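Local coordinates for glucose-binding protein (Thermus thermophilus HB27, PDB 2B3F), which binds glucose and galactose, holding beta-D-galactopyranose in this crystal form, and probably delivers such sugars to a membrane transport system, at residues Gln64-Met69 / Leu346-Val351; Val116-Ser121 / Met275-Phe280. All blocks are in the same frame, centred on the assembly; numbering follows the deposited sequence.

Interaction 1. Residues Gln64-Met69 / Leu346-Val351. With GAL (beta-D-galactopyranose), chain G.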
ATOM      1  N   GLN A  64      -9.438  -8.512   4.610  1.00 13.48           N
ATOM      2  CA  GLN A  64      -8.228  -7.740   4.431  1.00 13.38           C
ATOM      3  C   GLN A  64      -8.474  -6.279   4.818  1.00 13.79           C
ATOM      4  O   GLN A  64      -9.445  -5.647   4.390  1.00 14.16           O
ATOM      5  CB  GLN A  64      -7.791  -7.808   2.969  1.00 13.26           C
ATOM      6  CG  GLN A  64      -6.520  -7.082   2.671  1.00 12.95           C
ATOM      7  CD  GLN A  64      -6.206  -7.025   1.158  1.00 13.00           C
ATOM      8  OE1 GLN A  64      -6.884  -7.661   0.362  1.00 14.50           O
ATOM      9  NE2 GLN A  64      -5.180  -6.275   0.794  1.00 12.98           N
ATOM     10  N   VAL A  65      -7.599  -5.756   5.659  1.00 14.13           N
ATOM     11  CA  VAL A  65      -7.730  -4.397   6.150  1.00 13.65           C
ATOM     12  C   VAL A  65      -6.368  -3.830   6.486  1.00 13.58           C
ATOM     13  O   VAL A  65      -5.480  -4.511   6.991  1.00 12.92           O
ATOM     14  CB  VAL A  65      -8.674  -4.332   7.368  1.00 13.71           C
ATOM     15  CG1 VAL A  65      -8.167  -5.211   8.505  1.00 13.85           C
ATOM     16  CG2 VAL A  65      -8.938  -2.887   7.820  1.00 14.90           C
ATOM     17  N   HIS A  66      -6.198  -2.557   6.183  1.00 13.83           N
ATOM     18  CA  HIS A  66      -4.954  -1.905   6.444  1.00 13.60           C
ATOM     19  C   HIS A  66      -4.774  -1.536   7.905  1.00 14.07           C
ATOM     20  O   HIS A  66      -5.645  -0.931   8.517  1.00 13.22           O
ATOM     21  CB  HIS A  66      -4.816  -0.628   5.609  1.00 14.25           C
ATOM     22  CG  HIS A  66      -4.572  -0.894   4.159  1.00 13.44           C
ATOM     23  ND1 HIS A  66      -5.325  -0.316   3.166  1.00 14.12           N
ATOM     24  CD2 HIS A  66      -3.658  -1.672   3.540  1.00 13.42           C
ATOM     25  CE1 HIS A  66      -4.876  -0.715   1.990  1.00 15.62           C
ATOM     26  NE2 HIS A  66      -3.860  -1.534   2.184  1.00 13.93           N
ATOM     27  N   ALA A  67      -3.593  -1.833   8.421  1.00 14.45           N
ATOM     28  CA  ALA A  67      -3.245  -1.399   9.780  1.00 14.51           C
ATOM     29  C   ALA A  67      -3.198   0.126   9.833  1.00 14.87           C
ATOM     30  O   ALA A  67      -2.679   0.778   8.914  1.00 15.55           O
ATOM     31  CB  ALA A  67      -1.910  -1.975  10.191  1.00 15.40           C
ATOM     32  N   GLY A  68      -3.725   0.681  10.916  1.00 14.62           N
ATOM     33  CA  GLY A  68      -3.704   2.121  11.150  1.00 14.71           C
ATOM     34  C   GLY A  68      -5.108   2.696  11.140  1.00 14.98           C
ATOM     35  O   GLY A  68      -6.067   2.027  11.520  1.00 14.46           O
ATOM     36  N   MET A  69      -5.227   3.946  10.675  1.00 15.30           N
ATOM     37  CA  MET A  69      -6.489   4.664  10.757  1.00 16.10           C
ATOM     38  C   MET A  69      -7.583   4.072   9.911  1.00 16.21           C
ATOM     39  O   MET A  69      -8.737   4.224  10.245  1.00 16.15           O
ATOM     40  CB  MET A  69      -6.292   6.136  10.431  1.00 17.89           C
ATOM     41  CG  MET A  69      -5.496   6.858  11.477  1.00 19.05           C
ATOM     42  SD  MET A  69      -6.295   6.763  13.105  1.00 28.26           S
ATOM     43  CE  MET A  69      -5.023   7.464  14.146  1.00 28.31           C
ATOM     44  N   LEU A 346      -0.841   7.269   3.193  1.00 12.70           N
ATOM     45  CA  LEU A 346      -2.222   7.754   3.117  1.00 13.42           C
ATOM     46  C   LEU A 346      -3.101   6.829   2.282  1.00 13.24           C
ATOM     47  O   LEU A 346      -4.197   6.429   2.692  1.00 13.57           O
ATOM     48  CB  LEU A 346      -2.246   9.149   2.456  1.00 13.17           C
ATOM     49  CG  LEU A 346      -3.588   9.672   1.929  1.00 13.67           C
ATOM     50  CD1 LEU A 346      -4.587   9.819   3.065  1.00 14.51           C
ATOM     51  CD2 LEU A 346      -3.379  11.002   1.218  1.00 13.28           C
ATOM     52  N   VAL A 347      -2.647   6.533   1.067  1.00 12.37           N
ATOM     53  CA  VAL A 347      -3.497   5.832   0.123  1.00 12.89           C
ATOM     54  C   VAL A 347      -3.782   4.406   0.595  1.00 12.21           C
ATOM     55  O   VAL A 347      -4.821   3.813   0.276  1.00 12.60           O
ATOM     56  CB  VAL A 347      -2.862   5.878  -1.286  1.00 13.67           C
ATOM     57  CG1 VAL A 347      -3.683   5.098  -2.284  1.00 13.18           C
ATOM     58  CG2 VAL A 347      -2.703   7.341  -1.702  1.00 14.15           C
ATOM     59  N   HIS A 348      -2.872   3.890   1.418  1.00 11.69           N
ATOM     60  CA  HIS A 348      -2.958   2.507   1.884  1.00 12.28           C
ATOM     61  C   HIS A 348      -3.187   2.423   3.412  1.00 12.77           C
ATOM     62  O   HIS A 348      -2.753   1.463   4.049  1.00 12.62           O
ATOM     63  CB  HIS A 348      -1.755   1.727   1.391  1.00 12.38           C
ATOM     64  CG  HIS A 348      -1.588   1.832  -0.099  1.00 11.83           C
ATOM     65  ND1 HIS A 348      -2.383   1.130  -0.977  1.00 12.48           N
ATOM     66  CD2 HIS A 348      -0.787   2.622  -0.846  1.00 11.16           C
ATOM     67  CE1 HIS A 348      -2.062   1.476  -2.213  1.00 13.48           C
ATOM     68  NE2 HIS A 348      -1.103   2.386  -2.164  1.00 11.47           N
ATOM     69  N   GLY A 349      -3.875   3.429   3.955  1.00 13.10           N
ATOM     70  CA  GLY A 349      -4.628   3.273   5.199  1.00 12.76           C
ATOM     71  C   GLY A 349      -3.952   3.492   6.532  1.00 13.61           C
ATOM     72  O   GLY A 349      -4.605   3.362   7.574  1.00 14.44           O
ATOM     73  N   ALA A 350      -2.670   3.827   6.527  1.00 13.14           N
ATOM     74  CA  ALA A 350      -1.960   3.939   7.798  1.00 13.62           C
ATOM     75  C   ALA A 350      -2.319   5.207   8.571  1.00 14.62           C
ATOM     76  O   ALA A 350      -2.578   5.125   9.800  1.00 15.38           O
ATOM     77  CB  ALA A 350      -0.481   3.838   7.598  1.00 13.20           C
ATOM     78  N   VAL A 351      -2.368   6.358   7.878  1.00 14.34           N
ATOM     79  CA  VAL A 351      -2.330   7.674   8.555  1.00 14.29           C
ATOM     80  C   VAL A 351      -3.648   8.442   8.651  1.00 14.72           C
ATOM     81  O   VAL A 351      -3.786   9.328   9.517  1.00 14.53           O
ATOM     82  CB  VAL A 351      -1.246   8.591   7.945  1.00 14.18           C
ATOM     83  CG1 VAL A 351       0.133   7.975   8.114  1.00 15.52           C
ATOM     84  CG2 VAL A 351      -1.502   8.860   6.479  1.00 14.24           C
TER
HETATM   85  C1  GAL G3310      -2.728  -2.152  -1.370  1.00 11.43           C
HETATM   86  C2  GAL G3310      -2.630  -3.486  -0.618  1.00 12.31           C
HETATM   87  C3  GAL G3310      -1.691  -4.463  -1.313  1.00 11.16           C
HETATM   88  C4  GAL G3310      -2.050  -4.617  -2.792  1.00 12.13           C
HETATM   89  C5  GAL G3310      -2.223  -3.207  -3.408  1.00 12.53           C
HETATM   90  C6  GAL G3310      -2.606  -3.201  -4.897  1.00 11.86           C
HETATM   91  O1  GAL G3310      -3.642  -1.292  -0.761  1.00 13.35           O
HETATM   92  O2  GAL G3310      -2.222  -3.230   0.736  1.00 11.86           O
HETATM   93  O3  GAL G3310      -1.751  -5.732  -0.677  1.00 13.91           O
HETATM   94  O4  GAL G3310      -3.221  -5.386  -2.864  1.00 16.88           O
HETATM   95  O5  GAL G3310      -3.167  -2.438  -2.703  1.00 11.75           O
HETATM   96  O6  GAL G3310      -3.929  -3.613  -5.066  1.00 12.59           O
HETATM   97  O   HOH W   1      -1.420   0.279   6.418  1.00 14.41           O
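The galactose pocket of this periplasmic binding protein takes two of its histidines from this contact, His66 at the end of strand 62-66 and His348 in the loop before helix 354-370. With chi1 at -72°, CG of His66 lies anti to its carbonyl carbon, and the ring reaches the 346-351 loop with one face under the carbonyl of His348, whose O is 3.0 Å from His66 CG. His348 CB lies over the His66 ring as a CH-pi contact, while the two imidazole planes are turned nearly perpendicular. Each ring grips a different sugar hydroxyl: His66 NE2 donates to GAL O2 at 2.8 Å, and His348 ND1 shares a 2.7 Å hydrogen bond with GAL O1. Behind them the backbones close up. Met69 N, in the first turn of helix 69-76, gives a straight bond to Ala350 O (3.0 Å, 166°), and a water donates to both Ala67 O (2.8 Å) and His348 O. Gly68 and Gly349 come so near the facing segment that a CB would clash, with backbone Ala350 O for Gly68 and with side-chain His66 CB for Gly349. His66 ND1 is hydrogen-bonded to Glu70 OE1, and His348 NE2 to His171. Because His66 presents one nitrogen to a carboxylate, donates the other to the sugar and carries a carbonyl oxygen over its face, its surroundings would probably stabilise a protonated ring.

Interaction 2. Residues Val116-Ser121 / Met275-Phe280. With GAL (beta-D-galactopyranose), chain G.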
ATOM      1  N   VAL A 116      -0.016  -9.301   8.327  1.00 15.99           N
ATOM      2  CA  VAL A 116       0.585 -10.390   7.570  1.00 15.87           C
ATOM      3  C   VAL A 116       1.862  -9.988   6.852  1.00 15.34           C
ATOM      4  O   VAL A 116       2.647 -10.838   6.459  1.00 15.94           O
ATOM      5  CB  VAL A 116      -0.423 -11.044   6.601  1.00 16.13           C
ATOM      6  CG1 VAL A 116      -0.826 -10.111   5.481  1.00 18.63           C
ATOM      7  CG2 VAL A 116       0.161 -12.360   6.023  1.00 17.10           C
ATOM      8  N   ASN A 117       2.063  -8.685   6.668  1.00 14.89           N
ATOM      9  CA  ASN A 117       3.152  -8.192   5.868  1.00 14.56           C
ATOM     10  C   ASN A 117       3.479  -6.735   6.168  1.00 14.47           C
ATOM     11  O   ASN A 117       2.836  -6.077   7.008  1.00 13.95           O
ATOM     12  CB  ASN A 117       2.825  -8.367   4.366  1.00 14.25           C
ATOM     13  CG  ASN A 117       1.677  -7.476   3.898  1.00 15.16           C
ATOM     14  OD1 ASN A 117       1.198  -6.628   4.628  1.00 16.45           O
ATOM     15  ND2 ASN A 117       1.244  -7.672   2.647  1.00 15.99           N
ATOM     16  N   ILE A 118       4.497  -6.267   5.476  1.00 14.38           N
ATOM     17  CA  ILE A 118       4.807  -4.852   5.342  1.00 14.71           C
ATOM     18  C   ILE A 118       5.049  -4.605   3.846  1.00 13.96           C
ATOM     19  O   ILE A 118       5.893  -5.248   3.224  1.00 13.68           O
ATOM     20  CB  ILE A 118       6.081  -4.448   6.125  1.00 15.64           C
ATOM     21  CG1 ILE A 118       5.909  -4.696   7.633  1.00 15.57           C
ATOM     22  CG2 ILE A 118       6.457  -3.014   5.854  1.00 14.51           C
ATOM     23  CD1 ILE A 118       4.948  -3.792   8.346  1.00 18.50           C
ATOM     24  N   HIS A 119       4.277  -3.686   3.260  1.00 14.08           N
ATOM     25  CA  HIS A 119       4.592  -3.159   1.940  1.00 13.86           C
ATOM     26  C   HIS A 119       5.186  -1.747   2.073  1.00 13.62           C
ATOM     27  O   HIS A 119       4.929  -1.017   3.045  1.00 13.22           O
ATOM     28  CB  HIS A 119       3.348  -3.082   1.026  1.00 13.61           C
ATOM     29  CG  HIS A 119       3.018  -4.339   0.257  1.00 13.06           C
ATOM     30  ND1 HIS A 119       3.830  -4.863  -0.724  1.00 12.20           N
ATOM     31  CD2 HIS A 119       1.908  -5.118   0.279  1.00 12.55           C
ATOM     32  CE1 HIS A 119       3.234  -5.919  -1.261  1.00 12.76           C
ATOM     33  NE2 HIS A 119       2.070  -6.096  -0.666  1.00 13.60           N
ATOM     34  N   ARG A 120       5.957  -1.372   1.065  1.00 14.06           N
ATOM     35  CA  ARG A 120       6.521  -0.038   0.930  1.00 14.32           C
ATOM     36  C   ARG A 120       5.823   0.673  -0.232  1.00 14.88           C
ATOM     37  O   ARG A 120       5.715   0.103  -1.332  1.00 15.27           O
ATOM     38  CB  ARG A 120       7.997  -0.135   0.593  1.00 14.49           C
ATOM     39  CG  ARG A 120       8.695   1.194   0.624  1.00 14.55           C
ATOM     40  CD  ARG A 120      10.181   1.027   0.495  1.00 15.61           C
ATOM     41  NE  ARG A 120      10.870   2.288   0.665  1.00 16.00           N
ATOM     42  CZ  ARG A 120      12.191   2.399   0.723  1.00 18.45           C
ATOM     43  NH1 ARG A 120      12.941   1.328   0.611  1.00 20.57           N
ATOM     44  NH2 ARG A 120      12.756   3.573   0.913  1.00 19.15           N
ATOM     45  N   SER A 121       5.400   1.904   0.019  1.00 15.04           N
ATOM     46  CA  SER A 121       4.718   2.708  -0.975  1.00 14.85           C
ATOM     47  C   SER A 121       5.697   3.424  -1.918  1.00 15.71           C
ATOM     48  O   SER A 121       5.466   3.466  -3.139  1.00 14.48           O
ATOM     49  CB  SER A 121       3.812   3.739  -0.294  1.00 15.74           C
ATOM     50  OG  SER A 121       3.260   4.623  -1.266  1.00 14.96           O
ATOM     51  N   MET A 275       5.420   3.070   4.852  1.00 14.05           N
ATOM     52  CA  MET A 275       4.902   1.718   5.001  1.00 14.10           C
ATOM     53  C   MET A 275       3.389   1.652   4.948  1.00 13.29           C
ATOM     54  O   MET A 275       2.685   2.663   5.104  1.00 13.62           O
ATOM     55  CB  MET A 275       5.385   1.087   6.328  1.00 14.84           C
ATOM     56  CG  MET A 275       4.876   1.771   7.567  1.00 16.27           C
ATOM     57  SD  MET A 275       3.190   1.354   8.100  1.00 24.15           S
ATOM     58  CE  MET A 275       3.356  -0.378   8.586  1.00 22.66           C
ATOM     59  N   LEU A 276       2.909   0.432   4.725  1.00 12.78           N
ATOM     60  CA  LEU A 276       1.531   0.033   4.950  1.00 12.82           C
ATOM     61  C   LEU A 276       1.580  -1.441   5.347  1.00 12.39           C
ATOM     62  O   LEU A 276       2.610  -2.106   5.144  1.00 12.79           O
ATOM     63  CB  LEU A 276       0.684   0.213   3.664  1.00 12.69           C
ATOM     64  CG  LEU A 276       1.220  -0.534   2.443  1.00 12.56           C
ATOM     65  CD1 LEU A 276       0.177  -1.456   1.838  1.00 11.57           C
ATOM     66  CD2 LEU A 276       1.861   0.402   1.401  1.00 12.61           C
ATOM     67  N   SER A 277       0.480  -1.951   5.870  1.00 12.43           N
ATOM     68  CA  SER A 277       0.440  -3.349   6.290  1.00 12.93           C
ATOM     69  C   SER A 277      -0.939  -3.923   6.088  1.00 13.00           C
ATOM     70  O   SER A 277      -1.921  -3.363   6.561  1.00 12.78           O
ATOM     71  CB  SER A 277       0.862  -3.477   7.763  1.00 13.28           C
ATOM     72  OG  SER A 277       0.733  -4.822   8.188  1.00 14.88           O
ATOM     73  N   ASP A 278      -1.001  -5.025   5.337  1.00 12.98           N
ATOM     74  CA  ASP A 278      -2.200  -5.803   5.173  1.00 13.30           C
ATOM     75  C   ASP A 278      -2.377  -6.656   6.425  1.00 13.80           C
ATOM     76  O   ASP A 278      -1.417  -7.266   6.883  1.00 14.39           O
ATOM     77  CB  ASP A 278      -2.086  -6.693   3.939  1.00 13.42           C
ATOM     78  CG  ASP A 278      -2.025  -5.880   2.631  1.00 13.08           C
ATOM     79  OD1 ASP A 278      -2.937  -5.041   2.455  1.00 13.43           O
ATOM     80  OD2 ASP A 278      -1.085  -6.089   1.838  1.00 13.60           O
ATOM     81  N   SER A 279      -3.588  -6.665   6.959  1.00 13.95           N
ATOM     82  CA  SER A 279      -3.912  -7.377   8.189  1.00 14.02           C
ATOM     83  C   SER A 279      -5.296  -8.014   8.088  1.00 15.29           C
ATOM     84  O   SER A 279      -6.101  -7.659   7.221  1.00 14.19           O
ATOM     85  CB  SER A 279      -3.794  -6.407   9.384  1.00 13.71           C
ATOM     86  OG  SER A 279      -4.874  -5.515   9.487  1.00 14.47           O
ATOM     87  N   PHE A 280      -5.566  -8.967   8.987  1.00 14.60           N
ATOM     88  CA  PHE A 280      -6.863  -9.616   9.084  1.00 15.47           C
ATOM     89  C   PHE A 280      -7.329  -9.572  10.531  1.00 16.27           C
ATOM     90  O   PHE A 280      -6.523  -9.797  11.427  1.00 15.85           O
ATOM     91  CB  PHE A 280      -6.780 -11.072   8.638  1.00 15.77           C
ATOM     92  CG  PHE A 280      -6.623 -11.236   7.146  1.00 15.83           C
ATOM     93  CD1 PHE A 280      -7.742 -11.317   6.319  1.00 16.79           C
ATOM     94  CD2 PHE A 280      -5.363 -11.316   6.583  1.00 15.52           C
ATOM     95  CE1 PHE A 280      -7.593 -11.463   4.931  1.00 16.44           C
ATOM     96  CE2 PHE A 280      -5.204 -11.470   5.205  1.00 17.55           C
ATOM     97  CZ  PHE A 280      -6.345 -11.532   4.381  1.00 17.02           C
TER
HETATM   98  C1  GAL G3310      -2.728  -2.152  -1.370  1.00 11.43           C
HETATM   99  C2  GAL G3310      -2.630  -3.486  -0.618  1.00 12.31           C
HETATM  100  C3  GAL G3310      -1.691  -4.463  -1.313  1.00 11.16           C
HETATM  101  C4  GAL G3310      -2.050  -4.617  -2.792  1.00 12.13           C
HETATM  102  C5  GAL G3310      -2.223  -3.207  -3.408  1.00 12.53           C
HETATM  103  C6  GAL G3310      -2.606  -3.201  -4.897  1.00 11.86           C
HETATM  104  O1  GAL G3310      -3.642  -1.292  -0.761  1.00 13.35           O
HETATM  105  O2  GAL G3310      -2.222  -3.230   0.736  1.00 11.86           O
HETATM  106  O3  GAL G3310      -1.751  -5.732  -0.677  1.00 13.91           O
HETATM  107  O4  GAL G3310      -3.221  -5.386  -2.864  1.00 16.88           O
HETATM  108  O5  GAL G3310      -3.167  -2.438  -2.703  1.00 11.75           O
HETATM  109  O6  GAL G3310      -3.929  -3.613  -5.066  1.00 12.59           O
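Asp278 OD2 accepts two hydrogen bonds: Asn117 ND2 donates to its anti lone pair at 2.9 Å, and GAL O3 donates to it at 2.6 Å. The other oxygen, OD1, accepts from GAL O2 at 2.6 Å, giving the sugar a bidentate carboxylate, and also takes a bond from Gln64 NE2. The contact lies where strands 119-120 and 272-280 run antiparallel, probably near the crossovers between the two lobes, consistent with the hinge of periplasmic binding proteins. His119 and Leu276 form a hydrogen-bonded pair linked in both directions, and Arg120 faces Met275 as a non-hydrogen-bonded pair. Beyond these two pairs mostly side chains join the segments: Ser277 OG donates to Asn117 O at 2.7 Å, and with chi1 at 67° and chi2 at 7° Asn117 turns OD1 to accept from Asp278 N at 2.8 Å. The Asn117 amide thus clamps backbone and carboxylate of one residue, and OD2 lies within 4° of its plane. Replacing Asn117 by an alanine would probably leave Asp278 N without this acceptor and the carboxylate freer to turn away from O2 and O3. Backbone to backbone, Val116 N also bonds to Asp278 O. His119 turns the edge of its ring to Asp278 OD2, its nitrogens being held by Asp243 and Lys312. On the sheet face that carries both His119 and Leu276, His119 CB packs against Leu276 CG, and Leu276 CD1 lies 3.2 Å from GAL O2.

Overall arrangement
From the N terminus the chain builds strand 62-66, whose end enters interaction 1, then passes through 116-121 and, after the helices and small four-stranded sheet between, returns along strand 272-280 to close interaction 2. Interaction 1 closes later, when 346-351 meets 64-69, so the loop of interaction 2 lies wholly within the larger loop of interaction 1. The two share one sheet: strand 272-280 lies beside both 62-66 and 119-120, and Ala67 N probably bonds to Ser277 O and Ser279 OG to Val65 O. Together they tie an N-terminal strand, the probable inter-lobe crossings and the loop leading to helix 354-370 around one galactose.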